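Local atomic coordinates of methionine-binding protein (PDB entry 3TQW), a protein that probably serves as the periplasmic, lipid-anchored substrate-binding component of an ABC transporter and holds a bound methionine. Residues Y89-T94 against R161-V166; T81-M86 against P193-A198; T94-L99 against D186-E191. All coordinates share one frame; numbering follows the deposited sequence. Where two conformers were deposited one is given.

Contact 1: residues Y89-T94 against R161-V166; sequences YSKKIT and RSLGDV
The side chains of K91 and L163 cross at about a right angle, the middle of the lysine chain lying over the root of the leucine. K91 CD sits 3.4 Å from L163 CB, tighter than usual for two carbons, and K91 CG and CD both come near L163 CD1. Chi1 of K91 (-76°) puts CG anti to the carbonyl carbon, carrying CG and CD across L163. The other methyl, L163 CD2, turns to the backbone of the strand end, 3.7 Å from Y89 O, while A169 of strand 168-171 also packs on the leucine. K92 runs extended past the turn that follows L163 and bends only at its last torsion (chi4 -63°). There its NZ donates to G164 O at 3.1 Å, from well above the carbonyl plane, and its CE passes 3.4 Å from V166 O. Water 1 bridges the two backbones. It accepts from K91 N and gives its protons to L163 O (2.6 Å) and V166 O (2.8 Å), tying three backbone groups together. S90 OG shapes its own segment, accepting from K92 N and I93 N (an ST turn and ST motif), and bonds D167 O. K91 thus lends methylenes to a buried leucine while K92 serves backbone carbonyls, and these carbonyls and one water, rather than a salt bridge, supply the polar links.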
loop_
_atom_site.group_PDB
_atom_site.type_symbol
_atom_site.label_atom_id
_atom_site.label_comp_id
_atom_site.label_asym_id
_atom_site.label_seq_id
_atom_site.Cartn_x
_atom_site.Cartn_y
_atom_site.Cartn_z
ATOM N N TYR A 89 1.355 13.419 5.685
ATOM C CA TYR A 89 0.225 14.085 6.320
ATOM C C TYR A 89 0.615 14.702 7.652
ATOM O O TYR A 89 1.559 14.261 8.295
ATOM C CB TYR A 89 -0.911 13.092 6.562
ATOM C CG TYR A 89 -1.381 12.372 5.319
ATOM C CD1 TYR A 89 -2.443 12.865 4.574
ATOM C CD2 TYR A 89 -0.773 11.195 4.899
ATOM C CE1 TYR A 89 -2.884 12.217 3.442
ATOM C CE2 TYR A 89 -1.209 10.533 3.763
ATOM C CZ TYR A 89 -2.267 11.049 3.037
ATOM O OH TYR A 89 -2.720 10.409 1.903
ATOM N N SER A 90 -0.131 15.714 8.073
ATOM C CA SER A 90 0.108 16.333 9.366
ATOM C C SER A 90 -1.154 16.999 9.887
ATOM O O SER A 90 -2.003 17.429 9.109
ATOM C CB SER A 90 1.236 17.364 9.272
ATOM O OG SER A 90 1.389 18.061 10.494
ATOM N N LYS A 91 -1.272 17.065 11.208
ATOM C CA LYS A 91 -2.303 17.866 11.851
ATOM C C LYS A 91 -1.653 19.026 12.599
ATOM O O LYS A 91 -2.302 19.700 13.400
ATOM C CB LYS A 91 -3.143 17.012 12.804
ATOM C CG LYS A 91 -4.142 16.109 12.098
ATOM C CD LYS A 91 -4.605 14.964 12.983
ATOM C CE LYS A 91 -5.250 15.458 14.266
ATOM N NZ LYS A 91 -5.733 14.319 15.098
ATOM N N LYS A 92 -0.371 19.260 12.329
ATOM C CA LYS A 92 0.359 20.329 13.010
ATOM C C LYS A 92 0.945 21.378 12.054
ATOM O O LYS A 92 1.200 22.511 12.455
ATOM C CB LYS A 92 1.455 19.750 13.919
ATOM C CG LYS A 92 0.930 18.869 15.058
ATOM C CD LYS A 92 2.050 18.471 16.009
ATOM C CE LYS A 92 1.618 17.390 17.000
ATOM N NZ LYS A 92 0.518 17.827 17.907
ATOM N N ILE A 93 1.163 21.002 10.797
ATOM C CA ILE A 93 1.675 21.940 9.800
ATOM C C ILE A 93 0.904 21.850 8.484
ATOM O O ILE A 93 0.363 20.794 8.145
ATOM C CB ILE A 93 3.183 21.731 9.519
ATOM C CG1 ILE A 93 3.443 20.334 8.951
ATOM C CG2 ILE A 93 4.010 21.968 10.779
ATOM C CD1 ILE A 93 4.906 20.067 8.615
ATOM N N THR A 94 0.855 22.960 7.751
ATOM C CA THR A 94 0.203 22.999 6.445
ATOM C C THR A 94 1.232 23.048 5.326
ATOM O O THR A 94 0.904 22.836 4.160
ATOM C CB THR A 94 -0.720 24.224 6.301
ATOM O OG1 THR A 94 0.038 25.418 6.523
ATOM C CG2 THR A 94 -1.860 24.160 7.306
ATOM N N ARG A 161 -3.224 7.301 13.568
ATOM C CA ARG A 161 -3.585 7.744 14.911
ATOM C C ARG A 161 -2.414 8.428 15.611
ATOM O O ARG A 161 -2.510 8.783 16.786
ATOM C CB ARG A 161 -4.092 6.567 15.751
ATOM C CG ARG A 161 -5.506 6.117 15.407
ATOM C CD ARG A 161 -5.866 4.794 16.073
ATOM N NE ARG A 161 -7.282 4.460 15.912
ATOM C CZ ARG A 161 -7.800 3.880 14.832
ATOM N NH1 ARG A 161 -7.024 3.568 13.801
ATOM N NH2 ARG A 161 -9.099 3.615 14.777
ATOM N N SER A 162 -1.319 8.624 14.882
ATOM C CA SER A 162 -0.108 9.201 15.456
ATOM C C SER A 162 -0.040 10.716 15.293
ATOM O O SER A 162 0.805 11.372 15.901
ATOM C CB SER A 162 1.141 8.562 14.836
ATOM O OG SER A 162 1.360 9.028 13.512
ATOM N N LEU A 163 -0.938 11.267 14.485
ATOM C CA LEU A 163 -0.837 12.663 14.066
ATOM C C LEU A 163 -0.998 13.675 15.192
ATOM O O LEU A 163 -0.751 14.861 15.001
ATOM C CB LEU A 163 -1.823 12.961 12.937
ATOM C CG LEU A 163 -1.486 12.276 11.612
ATOM C CD1 LEU A 163 -2.521 12.618 10.557
ATOM C CD2 LEU A 163 -0.090 12.686 11.151
ATOM N N GLY A 164 -1.413 13.212 16.364
ATOM C CA GLY A 164 -1.468 14.079 17.525
ATOM C C GLY A 164 -0.125 14.134 18.228
ATOM O O GLY A 164 0.119 15.015 19.052
ATOM N N ASP A 165 0.755 13.197 17.890
ATOM C CA ASP A 165 2.025 13.042 18.595
ATOM C C ASP A 165 3.250 13.274 17.714
ATOM O O ASP A 165 4.371 13.346 18.212
ATOM C CB ASP A 165 2.111 11.650 19.226
ATOM C CG ASP A 165 1.032 11.415 20.266
ATOM O OD1 ASP A 165 0.728 12.353 21.033
ATOM O OD2 ASP A 165 0.487 10.293 20.315
ATOM N N VAL A 166 3.049 13.370 16.406
ATOM C CA VAL A 166 4.169 13.647 15.514
ATOM C C VAL A 166 3.844 14.848 14.648
ATOM O O VAL A 166 2.694 15.270 14.567
ATOM C CB VAL A 166 4.512 12.441 14.622
ATOM C CG1 VAL A 166 4.874 11.235 15.490
ATOM C CG2 VAL A 166 3.336 12.114 13.698
HETATM O O HOH W 1 0.488 15.866 12.971
#

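Contact 2: residues T81-M86 against P193-A198; sequences TFVYPM and PNSPYA
V83, at the end of strand 75-83, packs against the loop that leads into strand 198-204, its antiparallel neighbour in the six-stranded mixed sheet of this periplasmic binding-protein fold. The loop curls round the valine, which has two conformers; the methyl contacts given here are those of one. P193 comes first, its carbonyl O lying 3.7 Å from V83 CG1, while its ring rests on I238 of the C-terminal edge strand. S195 follows and turns its hydroxyl inward: OG is 3.6 Å from V83 CG2, the methyl that in this conformer stands anti to the valine N. The same OG accepts from Y197 N at 3.2 Å, closing an ST turn; chi1 of 71° sets the oxygen between the serine's own N and carbonyl carbon, within range of that N-H. P196 lies on the far side of the loop, where its CG lies over one face of the Y197 ring, toward the rim. Y197 meets V83 through its backbone O, whereas its ring leads away to an edge-to-face contact with H60 of the methionine pocket and to R116 and L119 of helix 111-123. A198 closes the walk and anchors the contact, its CA 3.8 Å from V83 CB, where the two chains draw together as strand 198-204 begins. On the other chain Y84 turns its side chain away from the loop and touches the bound methionine, so this packing sits directly behind a pocket residue. A water link joins the two backbones: water 2 accepts from Y84 N at 2.8 Å and lies 2.7 Å from Y197 O, probably donating to it.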
loop_
_atom_site.group_PDB
_atom_site.type_symbol
_atom_site.label_atom_id
_atom_site.label_comp_id
_atom_site.label_asym_id
_atom_site.label_seq_id
_atom_site.Cartn_x
_atom_site.Cartn_y
_atom_site.Cartn_z
ATOM N N THR A 81 -2.802 -4.059 -10.166
ATOM C CA THR A 81 -4.144 -3.513 -10.019
ATOM C C THR A 81 -4.107 -1.993 -10.107
ATOM O O THR A 81 -4.438 -1.410 -11.141
ATOM C CB THR A 81 -4.766 -3.933 -8.675
ATOM O OG1 THR A 81 -3.888 -3.550 -7.602
ATOM C CG2 THR A 81 -4.959 -5.431 -8.641
ATOM N N PHE A 82 -3.702 -1.355 -9.016
ATOM C CA PHE A 82 -3.556 0.090 -8.995
ATOM C C PHE A 82 -2.314 0.458 -8.212
ATOM O O PHE A 82 -1.867 -0.300 -7.351
ATOM C CB PHE A 82 -4.769 0.752 -8.319
ATOM C CG PHE A 82 -6.078 0.477 -9.003
ATOM C CD1 PHE A 82 -6.614 1.391 -9.894
ATOM C CD2 PHE A 82 -6.781 -0.686 -8.743
ATOM C CE1 PHE A 82 -7.815 1.141 -10.524
ATOM C CE2 PHE A 82 -7.986 -0.944 -9.372
ATOM C CZ PHE A 82 -8.506 -0.030 -10.260
ATOM N N VAL A 83 -1.741 1.614 -8.518
ATOM C CA VAL A 83 -0.742 2.203 -7.643
ATOM C C VAL A 83 -1.432 3.279 -6.812
ATOM O O VAL A 83 -2.290 4.007 -7.314
ATOM C CB VAL A 83 0.447 2.797 -8.424
ATOM C CG1 VAL A 83 -0.033 3.836 -9.427
ATOM C CG2 VAL A 83 1.469 3.400 -7.463
ATOM N N TYR A 84 -1.073 3.357 -5.535
ATOM C CA TYR A 84 -1.701 4.293 -4.610
ATOM C C TYR A 84 -0.634 5.228 -4.050
ATOM O O TYR A 84 -0.076 4.963 -2.985
ATOM C CB TYR A 84 -2.378 3.546 -3.454
ATOM C CG TYR A 84 -3.435 2.541 -3.867
ATOM C CD1 TYR A 84 -4.736 2.948 -4.157
ATOM C CD2 TYR A 84 -3.141 1.181 -3.936
ATOM C CE1 TYR A 84 -5.714 2.030 -4.523
ATOM C CE2 TYR A 84 -4.114 0.255 -4.305
ATOM C CZ TYR A 84 -5.398 0.687 -4.596
ATOM O OH TYR A 84 -6.368 -0.224 -4.960
ATOM N N PRO A 85 -0.335 6.322 -4.772
ATOM C CA PRO A 85 0.765 7.205 -4.370
ATOM C C PRO A 85 0.671 7.614 -2.912
ATOM O O PRO A 85 -0.342 8.173 -2.484
ATOM C CB PRO A 85 0.591 8.416 -5.290
ATOM C CG PRO A 85 0.002 7.834 -6.524
ATOM C CD PRO A 85 -0.956 6.765 -6.034
HETATM N N MSE A 86 1.731 7.332 -2.160
HETATM C CA MSE A 86 1.764 7.583 -0.722
HETATM C C MSE A 86 1.905 9.067 -0.392
HETATM O O MSE A 86 2.702 9.784 -1.012
HETATM C CB MSE A 86 2.909 6.788 -0.084
HETATM C CG MSE A 86 3.174 7.121 1.374
HETATM SE SE MSE A 86 4.680 6.095 2.079
HETATM C CE MSE A 86 3.761 4.411 2.415
ATOM N N PRO A 193 3.267 8.978 -9.873
ATOM C CA PRO A 193 2.501 7.803 -10.299
ATOM C C PRO A 193 3.372 6.662 -10.820
ATOM O O PRO A 193 2.909 5.523 -10.877
ATOM C CB PRO A 193 1.635 8.352 -11.434
ATOM C CG PRO A 193 2.449 9.468 -12.010
ATOM C CD PRO A 193 3.153 10.093 -10.831
ATOM N N ASN A 194 4.612 6.960 -11.191
ATOM C CA ASN A 194 5.477 5.960 -11.812
ATOM C C ASN A 194 6.472 5.330 -10.847
ATOM O O ASN A 194 7.672 5.290 -11.112
ATOM C CB ASN A 194 6.215 6.565 -13.009
ATOM C CG ASN A 194 5.266 7.107 -14.058
ATOM O OD1 ASN A 194 5.377 8.260 -14.478
ATOM N ND2 ASN A 194 4.315 6.279 -14.478
ATOM N N SER A 195 5.964 4.826 -9.731
ATOM C CA SER A 195 6.805 4.234 -8.704
ATOM C C SER A 195 6.813 2.715 -8.856
ATOM O O SER A 195 6.065 2.160 -9.658
ATOM C CB SER A 195 6.273 4.617 -7.321
ATOM O OG SER A 195 5.047 3.949 -7.058
ATOM N N PRO A 196 7.674 2.034 -8.094
ATOM C CA PRO A 196 7.642 0.566 -8.087
ATOM C C PRO A 196 6.542 -0.017 -7.190
ATOM O O PRO A 196 6.576 -1.215 -6.916
ATOM C CB PRO A 196 9.014 0.197 -7.522
ATOM C CG PRO A 196 9.413 1.368 -6.703
ATOM C CD PRO A 196 8.839 2.575 -7.374
ATOM N N TYR A 197 5.576 0.796 -6.768
ATOM C CA TYR A 197 4.624 0.363 -5.738
ATOM C C TYR A 197 3.197 0.069 -6.202
ATOM O O TYR A 197 2.259 0.170 -5.411
ATOM C CB TYR A 197 4.613 1.360 -4.576
ATOM C CG TYR A 197 5.986 1.533 -3.976
ATOM C CD1 TYR A 197 6.683 2.728 -4.111
ATOM C CD2 TYR A 197 6.605 0.485 -3.307
ATOM C CE1 TYR A 197 7.951 2.878 -3.575
ATOM C CE2 TYR A 197 7.867 0.627 -2.764
ATOM C CZ TYR A 197 8.536 1.822 -2.903
ATOM O OH TYR A 197 9.798 1.958 -2.367
ATOM N N ALA A 198 3.031 -0.312 -7.463
ATOM C CA ALA A 198 1.733 -0.786 -7.927
ATOM C C ALA A 198 1.357 -2.018 -7.117
ATOM O O ALA A 198 2.205 -2.864 -6.830
ATOM C CB ALA A 198 1.780 -1.125 -9.413
HETATM O O HOH W 2 0.821 2.010 -3.971
#

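Contact 3: residues T94-L99 against D186-E191; sequences TALTQL and DALLTE
L188 fills the tight part of this contact, pushing one branch against the backbone and side chain at the start of a short 3-10 turn. Its CD2 methyl lies 3.8 Å from A95 C and equally far from L96 CD2, and its CG is 3.8 Å from T94 O. The two leucine side chains cross obliquely. For L96, CG stands anti to the carbonyl carbon (chi1 -71°), which carries the branched end across to L188 although the side chain sets out along the interface. Packing thins toward L189, where L96 CD1 approaches L189 CD2 only to 4.4 Å; A124 touches both of these leucines. No hydrogen bond crosses between the segments. The polar work is done instead on the exposed side, within 94-99, where Q98 folds its amide back over the beginning of the turn. Its OE1 accepts from T94 N at 2.6 Å, nearly along the C=O axis, and from A95 N at 3.0 Å from above the carbonyl plane. T94 OG1 is a third donor to this oxygen, at 3.3 Å. Three bonds on one atom fix the side chain of Q98, while the backbone bond from Q98 N to A95 O closes the turn. This is apolar surface packing at the edge of the five-stranded mixed sheet: the short, weakly bonded outermost strand 189-190, whose L189 pairs through the backbone with L88 of strand 87-89, receives the loop that leads on to strand 104-108.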
loop_
_atom_site.group_PDB
_atom_site.type_symbol
_atom_site.label_atom_id
_atom_site.label_comp_id
_atom_site.label_asym_id
_atom_site.label_seq_id
_atom_site.Cartn_x
_atom_site.Cartn_y
_atom_site.Cartn_z
ATOM N N THR A 94 0.855 22.960 7.751
ATOM C CA THR A 94 0.203 22.999 6.445
ATOM C C THR A 94 1.232 23.048 5.326
ATOM O O THR A 94 0.904 22.836 4.160
ATOM C CB THR A 94 -0.720 24.224 6.301
ATOM O OG1 THR A 94 0.038 25.418 6.523
ATOM C CG2 THR A 94 -1.860 24.160 7.306
ATOM N N ALA A 95 2.478 23.344 5.680
ATOM C CA ALA A 95 3.552 23.390 4.696
ATOM C C ALA A 95 4.811 22.758 5.265
ATOM O O ALA A 95 5.088 22.877 6.456
ATOM C CB ALA A 95 3.822 24.824 4.267
ATOM N N LEU A 96 5.576 22.088 4.413
ATOM C CA LEU A 96 6.736 21.336 4.875
ATOM C C LEU A 96 7.815 22.223 5.492
ATOM O O LEU A 96 8.536 21.791 6.393
ATOM C CB LEU A 96 7.315 20.485 3.743
ATOM C CG LEU A 96 6.465 19.285 3.315
ATOM C CD1 LEU A 96 7.070 18.608 2.091
ATOM C CD2 LEU A 96 6.313 18.292 4.467
ATOM N N THR A 97 7.926 23.460 5.016
ATOM C CA THR A 97 8.927 24.381 5.552
ATOM C C THR A 97 8.684 24.720 7.024
ATOM O O THR A 97 9.598 25.155 7.723
ATOM C CB THR A 97 9.030 25.686 4.722
ATOM O OG1 THR A 97 7.734 26.286 4.593
ATOM C CG2 THR A 97 9.588 25.394 3.339
ATOM N N GLN A 98 7.459 24.509 7.494
ATOM C CA GLN A 98 7.112 24.810 8.883
ATOM C C GLN A 98 7.773 23.876 9.903
ATOM O O GLN A 98 7.750 24.151 11.103
ATOM C CB GLN A 98 5.594 24.786 9.079
ATOM C CG GLN A 98 4.831 25.796 8.234
ATOM C CD GLN A 98 3.341 25.781 8.516
ATOM O OE1 GLN A 98 2.678 24.754 8.366
ATOM N NE2 GLN A 98 2.806 26.922 8.937
ATOM N N LEU A 99 8.348 22.770 9.437
ATOM C CA LEU A 99 8.976 21.811 10.347
ATOM C C LEU A 99 10.065 22.465 11.183
ATOM O O LEU A 99 10.954 23.119 10.649
ATOM C CB LEU A 99 9.559 20.624 9.581
ATOM C CG LEU A 99 8.559 19.561 9.133
ATOM C CD1 LEU A 99 9.240 18.537 8.250
ATOM C CD2 LEU A 99 7.909 18.899 10.344
ATOM N N ASP A 186 -5.524 16.293 1.429
ATOM C CA ASP A 186 -4.894 16.534 2.723
ATOM C C ASP A 186 -3.368 16.399 2.747
ATOM O O ASP A 186 -2.708 17.002 3.592
ATOM C CB ASP A 186 -5.522 15.629 3.784
ATOM C CG ASP A 186 -7.007 15.885 3.952
ATOM O OD1 ASP A 186 -7.403 17.066 4.016
ATOM O OD2 ASP A 186 -7.779 14.907 4.006
ATOM N N ALA A 187 -2.811 15.616 1.827
ATOM C CA ALA A 187 -1.369 15.384 1.816
ATOM C C ALA A 187 -0.591 16.649 1.460
ATOM O O ALA A 187 -0.962 17.382 0.538
ATOM C CB ALA A 187 -1.016 14.258 0.859
ATOM N N LEU A 188 0.486 16.905 2.196
ATOM C CA LEU A 188 1.360 18.030 1.881
ATOM C C LEU A 188 2.161 17.715 0.625
ATOM O O LEU A 188 2.632 18.614 -0.072
ATOM C CB LEU A 188 2.301 18.338 3.050
ATOM C CG LEU A 188 1.727 19.163 4.205
ATOM C CD1 LEU A 188 0.605 18.416 4.911
ATOM C CD2 LEU A 188 2.816 19.554 5.201
ATOM N N LEU A 189 2.290 16.424 0.339
ATOM C CA LEU A 189 3.074 15.932 -0.790
ATOM C C LEU A 189 2.791 14.446 -0.990
ATOM O O LEU A 189 2.598 13.720 -0.015
ATOM C CB LEU A 189 4.566 16.126 -0.513
ATOM C CG LEU A 189 5.531 15.575 -1.566
ATOM C CD1 LEU A 189 5.421 16.347 -2.885
ATOM C CD2 LEU A 189 6.964 15.586 -1.061
ATOM N N THR A 190 2.764 13.992 -2.240
ATOM C CA THR A 190 2.638 12.558 -2.515
ATOM C C THR A 190 3.683 12.093 -3.523
ATOM O O THR A 190 4.262 12.901 -4.253
ATOM C CB THR A 190 1.250 12.187 -3.081
ATOM O OG1 THR A 190 1.138 12.676 -4.422
ATOM C CG2 THR A 190 0.136 12.780 -2.231
ATOM N N GLU A 191 3.915 10.785 -3.563
ATOM C CA GLU A 191 4.762 10.185 -4.582
ATOM C C GLU A 191 4.213 10.503 -5.958
ATOM O O GLU A 191 3.052 10.884 -6.098
ATOM C CB GLU A 191 4.768 8.662 -4.447
ATOM C CG GLU A 191 5.303 8.098 -3.146
ATOM C CD GLU A 191 5.075 6.596 -3.061
ATOM O OE1 GLU A 191 3.990 6.137 -3.477
ATOM O OE2 GLU A 191 5.978 5.876 -2.595
#

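Overall arrangement
Contact 2 lies where the chain passes between the six-stranded and the five-stranded sheet, as expected of a bilobed binding protein, about 8 Å from the chain's centre and beside the methionine pocket; contacts 1 and 3 lie out on the five-stranded sheet, each about 20 Å from that centre. Centres of contacts 1 and 3 are 11 Å apart; they share T94, and their segments alternate along the chain. Both are nested in the loop closed by contact 2, whose centre is 24 Å from that of contact 1 and 19 Å from that of contact 3. E191, after strand 189-190 of the five-stranded sheet, hydrogen-bonds M86 N of contact 2 and forms a salt bridge with pocket residue R116.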